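Local atomic coordinates of helix-turn-helix domain-containing protein (Shewanella amazonensis SB2B, PDB entry 3KE2), a protein that is of unknown function but carries a winged helix-turn-helix domain, the kind of fold that in many relatives binds DNA. Residues A[16-19]-A[20-24]; A[52-55]-A[56-59]. One frame throughout, in Å; residues are numbered along the deposited sequence. Where two conformers were deposited one is given.

Contact 1 (A[16-19]-A[20-24])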
ATOM      1  N   HIS A  16      -0.728  -7.238  -6.186  1.00 23.66           N
ATOM      2  CA  HIS A  16      -0.145  -5.940  -6.513  1.00 23.04           C
ATOM      3  C   HIS A  16      -1.115  -5.121  -7.364  1.00 22.76           C
ATOM      4  O   HIS A  16      -1.249  -3.889  -7.181  1.00 22.04           O
ATOM      5  CB  HIS A  16       1.225  -6.139  -7.189  1.00 22.83           C
ATOM      6  CG  HIS A  16       2.010  -4.879  -7.378  1.00 23.76           C
ATOM      7  ND1 HIS A  16       2.914  -4.710  -8.405  1.00 25.99           N
ATOM      8  CD2 HIS A  16       1.985  -3.702  -6.707  1.00 24.03           C
ATOM      9  CE1 HIS A  16       3.429  -3.493  -8.340  1.00 25.92           C
ATOM     10  NE2 HIS A  16       2.870  -2.857  -7.328  1.00 24.44           N
ATOM     11  N   LYS A  17      -1.809  -5.820  -8.269  1.00 22.28           N
ATOM     12  CA  LYS A  17      -2.784  -5.207  -9.152  1.00 21.91           C
ATOM     13  C   LYS A  17      -3.857  -4.590  -8.266  1.00 21.01           C
ATOM     14  O   LYS A  17      -4.203  -3.424  -8.427  1.00 20.82           O
ATOM     15  CB  LYS A  17      -3.351  -6.251 -10.150  1.00 22.40           C
ATOM     16  CG  LYS A  17      -4.177  -5.671 -11.327  1.00 24.04           C
ATOM     17  CD  LYS A  17      -4.720  -6.756 -12.292  1.00 26.28           C
ATOM     18  CE  LYS A  17      -5.549  -6.120 -13.439  1.00 27.70           C
ATOM     19  NZ  LYS A  17      -6.229  -7.117 -14.333  1.00 28.15           N
ATOM     20  N   ALA A  18      -4.325  -5.362  -7.283  1.00 20.34           N
ATOM     21  CA  ALA A  18      -5.366  -4.905  -6.350  1.00 19.91           C
ATOM     22  C   ALA A  18      -4.933  -3.705  -5.547  1.00 19.42           C
ATOM     23  O   ALA A  18      -5.750  -2.881  -5.185  1.00 20.80           O
ATOM     24  CB  ALA A  18      -5.800  -6.042  -5.403  1.00 19.73           C
ATOM     25  N   PHE A  19      -3.654  -3.623  -5.237  1.00 18.69           N
ATOM     26  CA  PHE A  19      -3.103  -2.499  -4.480  1.00 17.54           C
ATOM     27  C   PHE A  19      -3.087  -1.241  -5.341  1.00 16.96           C
ATOM     28  O   PHE A  19      -3.532  -0.190  -4.919  1.00 16.54           O
ATOM     29  CB  PHE A  19      -1.690  -2.868  -3.968  1.00 17.52           C
ATOM     30  CG  PHE A  19      -0.954  -1.739  -3.270  1.00 17.36           C
ATOM     31  CD1 PHE A  19      -1.215  -1.435  -1.945  1.00 16.36           C
ATOM     32  CD2 PHE A  19       0.041  -1.015  -3.942  1.00 16.98           C
ATOM     33  CE1 PHE A  19      -0.544  -0.404  -1.320  1.00 16.61           C
ATOM     34  CE2 PHE A  19       0.716   0.002  -3.315  1.00 17.27           C
ATOM     35  CZ  PHE A  19       0.421   0.314  -2.007  1.00 17.16           C
ATOM     36  N   LEU A  20      -2.580  -1.354  -6.555  1.00 16.71           N
ATOM     37  CA  LEU A  20      -2.531  -0.209  -7.438  1.00 17.22           C
ATOM     38  C   LEU A  20      -3.953   0.303  -7.761  1.00 18.20           C
ATOM     39  O   LEU A  20      -4.143   1.495  -8.038  1.00 18.16           O
ATOM     40  CB  LEU A  20      -1.766  -0.553  -8.719  1.00 17.07           C
ATOM     41  CG  LEU A  20      -0.265  -0.865  -8.584  1.00 16.58           C
ATOM     42  CD1 LEU A  20       0.245  -1.403  -9.892  1.00 16.12           C
ATOM     43  CD2 LEU A  20       0.560   0.349  -8.141  1.00 14.61           C
ATOM     44  N   ARG A  21      -4.944  -0.594  -7.727  1.00 18.87           N
ATOM     45  CA  ARG A  21      -6.331  -0.233  -7.971  0.50 18.97           C
ATOM     46  C   ARG A  21      -6.769   0.729  -6.896  1.00 19.10           C
ATOM     47  O   ARG A  21      -7.417   1.739  -7.158  1.00 19.06           O
ATOM     48  CB  ARG A  21      -7.234  -1.485  -7.957  0.50 19.34           C
ATOM     49  CG  ARG A  21      -8.751  -1.221  -8.212  0.50 18.92           C
ATOM     50  CD  ARG A  21      -9.619  -2.521  -8.216  0.50 18.48           C
ATOM     51  NE  ARG A  21      -9.116  -3.552  -9.132  0.50 18.15           N
ATOM     52  CZ  ARG A  21      -8.554  -4.692  -8.740  0.50 16.60           C
ATOM     53  NH1 ARG A  21      -8.495  -4.973  -7.453  0.50 16.83           N
ATOM     54  NH2 ARG A  21      -8.109  -5.570  -9.628  0.50 15.23           N
ATOM     55  N   LYS A  22      -6.401   0.412  -5.654  1.00 18.83           N
ATOM     56  CA  LYS A  22      -6.803   1.267  -4.544  1.00 18.85           C
ATOM     57  C   LYS A  22      -6.106   2.602  -4.683  1.00 18.20           C
ATOM     58  O   LYS A  22      -6.734   3.630  -4.478  1.00 18.73           O
ATOM     59  CB  LYS A  22      -6.523   0.633  -3.166  1.00 18.99           C
ATOM     60  CG  LYS A  22      -7.055  -0.819  -2.991  1.00 21.30           C
ATOM     61  CD  LYS A  22      -6.767  -1.397  -1.576  1.00 23.33           C
ATOM     62  CE  LYS A  22      -6.587  -2.958  -1.564  1.00 24.41           C
ATOM     63  NZ  LYS A  22      -7.707  -3.743  -2.132  1.00 26.82           N
ATOM     64  N   LEU A  23      -4.828   2.613  -5.055  1.00 17.35           N
ATOM     65  CA  LEU A  23      -4.120   3.904  -5.191  1.00 17.23           C
ATOM     66  C   LEU A  23      -4.649   4.751  -6.321  1.00 17.59           C
ATOM     67  O   LEU A  23      -4.663   5.989  -6.230  1.00 17.36           O
ATOM     68  CB  LEU A  23      -2.612   3.722  -5.371  1.00 17.09           C
ATOM     69  CG  LEU A  23      -1.718   3.685  -4.139  1.00 15.59           C
ATOM     70  CD1 LEU A  23      -2.308   2.927  -3.012  1.00 15.35           C
ATOM     71  CD2 LEU A  23      -0.372   3.089  -4.572  1.00 16.68           C
ATOM     72  N   TYR A  24      -5.076   4.079  -7.388  1.00 18.03           N
ATOM     73  CA  TYR A  24      -5.596   4.761  -8.572  1.00 18.12           C
ATOM     74  C   TYR A  24      -6.932   5.405  -8.247  1.00 18.00           C
ATOM     75  O   TYR A  24      -7.179   6.579  -8.609  1.00 17.56           O
ATOM     76  CB  TYR A  24      -5.734   3.802  -9.757  1.00 18.17           C
ATOM     77  CG  TYR A  24      -6.139   4.503 -11.024  1.00 19.46           C
ATOM     78  CD1 TYR A  24      -5.248   5.317 -11.708  1.00 21.45           C
ATOM     79  CD2 TYR A  24      -7.398   4.348 -11.548  1.00 21.16           C
ATOM     80  CE1 TYR A  24      -5.622   5.981 -12.889  1.00 22.23           C
ATOM     81  CE2 TYR A  24      -7.778   5.001 -12.715  1.00 22.68           C
ATOM     82  CZ  TYR A  24      -6.887   5.818 -13.380  1.00 22.75           C
ATOM     83  OH  TYR A  24      -7.286   6.450 -14.549  1.00 25.60           O
TER
HETATM   84  O   HOH W   1      -8.946  -3.542  -4.671  1.00 19.71           O
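The carbonyl oxygen of Ala18 takes two weak bonds, one from Lys22 N a turn further on, 3.4 Å away, and one from a water at 3.3 Å. That water also accepts from Lys22 NZ at 2.8 Å and, in the Arg21 conformer given, from Arg21 NH1, at the edge of the guanidinium and in its plane. In that conformer, one of two, Arg21 CG stands anti to the backbone N (chi1 -180°), and a bend at chi3 brings NH1 to 3.3 Å from Ala18 CA; both NH1 contacts may not hold in the other. Lys22 runs past the same carbonyl, and its ammonium reaches on to Ser56. A straighter backbone bond joins Leu20 N to His16 O at 2.9 Å. On the buried side, Leu23 lays CD1 over one face of the Phe19 ring, 4.2 Å from its centroid in a CH-pi contact, while Leu23 CD2 touches Phe19 CE2 at 3.5 Å. Leu20 CD1 sits likewise over a face of the His16 imidazole. Asp59 of the second subunit packs on both His16 and Phe19. The i to i+4 backbone bonds and side-chain pairings are those of a regular alpha helix, here helix 14-31 of the winged helix-turn-helix domain.

Contact 2 (A[52-55]-A[56-59])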
ATOM      1  N   ASP A  52     -15.985  -2.736  -3.122  1.00 19.17           N
ATOM      2  CA  ASP A  52     -14.997  -3.607  -2.469  1.00 18.79           C
ATOM      3  C   ASP A  52     -13.633  -2.966  -2.396  1.00 18.12           C
ATOM      4  O   ASP A  52     -12.931  -3.140  -1.413  1.00 18.13           O
ATOM      5  CB  ASP A  52     -14.862  -4.986  -3.169  1.00 19.02           C
ATOM      6  CG  ASP A  52     -16.120  -5.875  -3.043  1.00 19.62           C
ATOM      7  OD1 ASP A  52     -17.203  -5.417  -2.616  1.00 21.24           O
ATOM      8  OD2 ASP A  52     -16.022  -7.059  -3.412  1.00 21.36           O
ATOM      9  N   ALA A  53     -13.230  -2.252  -3.438  1.00 17.84           N
ATOM     10  CA  ALA A  53     -11.911  -1.604  -3.412  1.00 17.71           C
ATOM     11  C   ALA A  53     -11.928  -0.528  -2.348  1.00 17.71           C
ATOM     12  O   ALA A  53     -11.062  -0.485  -1.471  1.00 17.96           O
ATOM     13  CB  ALA A  53     -11.569  -1.018  -4.742  1.00 17.49           C
ATOM     14  N   ILE A  54     -12.956   0.312  -2.405  1.00 17.57           N
ATOM     15  CA  ILE A  54     -13.133   1.396  -1.443  1.00 17.53           C
ATOM     16  C   ILE A  54     -13.262   0.821  -0.042  1.00 17.95           C
ATOM     17  O   ILE A  54     -12.681   1.344   0.916  1.00 18.39           O
ATOM     18  CB  ILE A  54     -14.350   2.243  -1.791  1.00 17.15           C
ATOM     19  CG1 ILE A  54     -14.070   3.015  -3.076  1.00 17.25           C
ATOM     20  CG2 ILE A  54     -14.652   3.210  -0.697  1.00 16.54           C
ATOM     21  CD1 ILE A  54     -15.290   3.720  -3.646  1.00 18.61           C
ATOM     22  N   ALA A  55     -13.979  -0.284   0.077  1.00 18.00           N
ATOM     23  CA  ALA A  55     -14.143  -0.907   1.378  1.00 18.50           C
ATOM     24  C   ALA A  55     -12.807  -1.267   1.985  1.00 18.66           C
ATOM     25  O   ALA A  55     -12.667  -1.217   3.190  1.00 19.50           O
ATOM     26  CB  ALA A  55     -15.030  -2.163   1.286  1.00 18.17           C
ATOM     27  N   SER A  56     -11.820  -1.609   1.163  1.00 18.90           N
ATOM     28  CA  SER A  56     -10.520  -2.021   1.691  1.00 19.39           C
ATOM     29  C   SER A  56      -9.439  -0.905   1.777  1.00 19.04           C
ATOM     30  O   SER A  56      -8.286  -1.193   2.052  1.00 19.30           O
ATOM     31  CB  SER A  56      -9.996  -3.236   0.884  1.00 19.50           C
ATOM     32  OG  SER A  56      -9.784  -2.887  -0.479  1.00 22.28           O
ATOM     33  N   PHE A  57      -9.788   0.354   1.562  1.00 18.94           N
ATOM     34  CA  PHE A  57      -8.784   1.423   1.708  1.00 18.78           C
ATOM     35  C   PHE A  57      -8.222   1.413   3.125  1.00 18.57           C
ATOM     36  O   PHE A  57      -7.033   1.645   3.335  1.00 18.49           O
ATOM     37  CB  PHE A  57      -9.377   2.806   1.403  1.00 18.80           C
ATOM     38  CG  PHE A  57      -9.466   3.157  -0.065  1.00 18.97           C
ATOM     39  CD1 PHE A  57      -9.558   2.195  -1.043  1.00 19.98           C
ATOM     40  CD2 PHE A  57      -9.632   4.491  -0.439  1.00 21.71           C
ATOM     41  CE1 PHE A  57      -9.681   2.553  -2.378  1.00 20.73           C
ATOM     42  CE2 PHE A  57      -9.794   4.856  -1.786  1.00 21.42           C
ATOM     43  CZ  PHE A  57      -9.815   3.892  -2.740  1.00 21.19           C
ATOM     44  N   ALA A  58      -9.089   1.158   4.097  1.00 18.58           N
ATOM     45  CA  ALA A  58      -8.674   1.117   5.494  1.00 18.32           C
ATOM     46  C   ALA A  58      -7.533   0.107   5.679  1.00 18.50           C
ATOM     47  O   ALA A  58      -6.657   0.319   6.521  1.00 18.88           O
ATOM     48  CB  ALA A  58      -9.853   0.787   6.383  1.00 17.93           C
ATOM     49  N   ASP A  59      -7.532  -0.974   4.883  1.00 18.35           N
ATOM     50  CA  ASP A  59      -6.478  -2.003   4.948  1.00 18.07           C
ATOM     51  C   ASP A  59      -5.083  -1.433   4.706  1.00 17.58           C
ATOM     52  O   ASP A  59      -4.098  -1.973   5.215  1.00 17.86           O
ATOM     53  CB  ASP A  59      -6.702  -3.143   3.920  1.00 18.56           C
ATOM     54  CG  ASP A  59      -7.908  -4.063   4.254  1.00 20.02           C
ATOM     55  OD1 ASP A  59      -8.514  -3.917   5.348  1.00 21.76           O
ATOM     56  OD2 ASP A  59      -8.217  -4.959   3.416  1.00 21.58           O
TER
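Ser56 closes on the end of helix 47-55 through both its backbone and its side chain. Its CB lies 3.7 Å from Asp52 O, and chi1 of 63° sets OG between the backbone N and the carbonyl carbon, turned back over the last helical turn. From there OG donates to Ala53 O at 2.9 Å, 26° out of the carbonyl plane, and it is also hydrogen-bonded to Lys22 NZ of helix 14-31. Ser56 N reaches the same Ala53 oxygen at 3.0 Å, from the same face of the carbonyl but well above its plane, and makes a weak bond to Asp52 O. Two donors of one residue thus grip a single carbonyl. With an alanine in place of Ser56, Ala53 O would probably keep the backbone N-H as its one donor from this residue, and Lys22 NZ would lose this mate. One residue on, Phe57 N bonds to Ile54 O at 3.1 Å. The Phe57 ring turns back toward the helix end: its CD1 comes to 3.1 Å from Ala53 O, and Ile54 CA lies over one ring face in a CH-pi contact, 4.1 Å from the centroid. Leu25 and Val64 also pack on this ring. Bonds shortening from i+4 to i+3 mark the C-terminal end of a helix, here where helix 47-55 of the winged helix-turn-helix domain gives way to the loop leading to strand 63-67.

From the N terminus the chain first runs through contact 1, within helix 14-31, then through helix 36-43 and on to contact 2, where helix 47-55 ends. Each contact is local, bridging neighbouring turns, so neither closes a long loop; they lie in series, without nesting or crossing. In space they touch, their centres about 10 Å apart. The join is the hydrogen bond between Lys22 of contact 1 and Ser56 of contact 2, beside which Phe57 packs against the backbone of Lys22. Helix 14-31 is thereby tied to the end of helix 47-55, just ahead of the two-stranded antiparallel sheet. Both contacts also reach the second subunit.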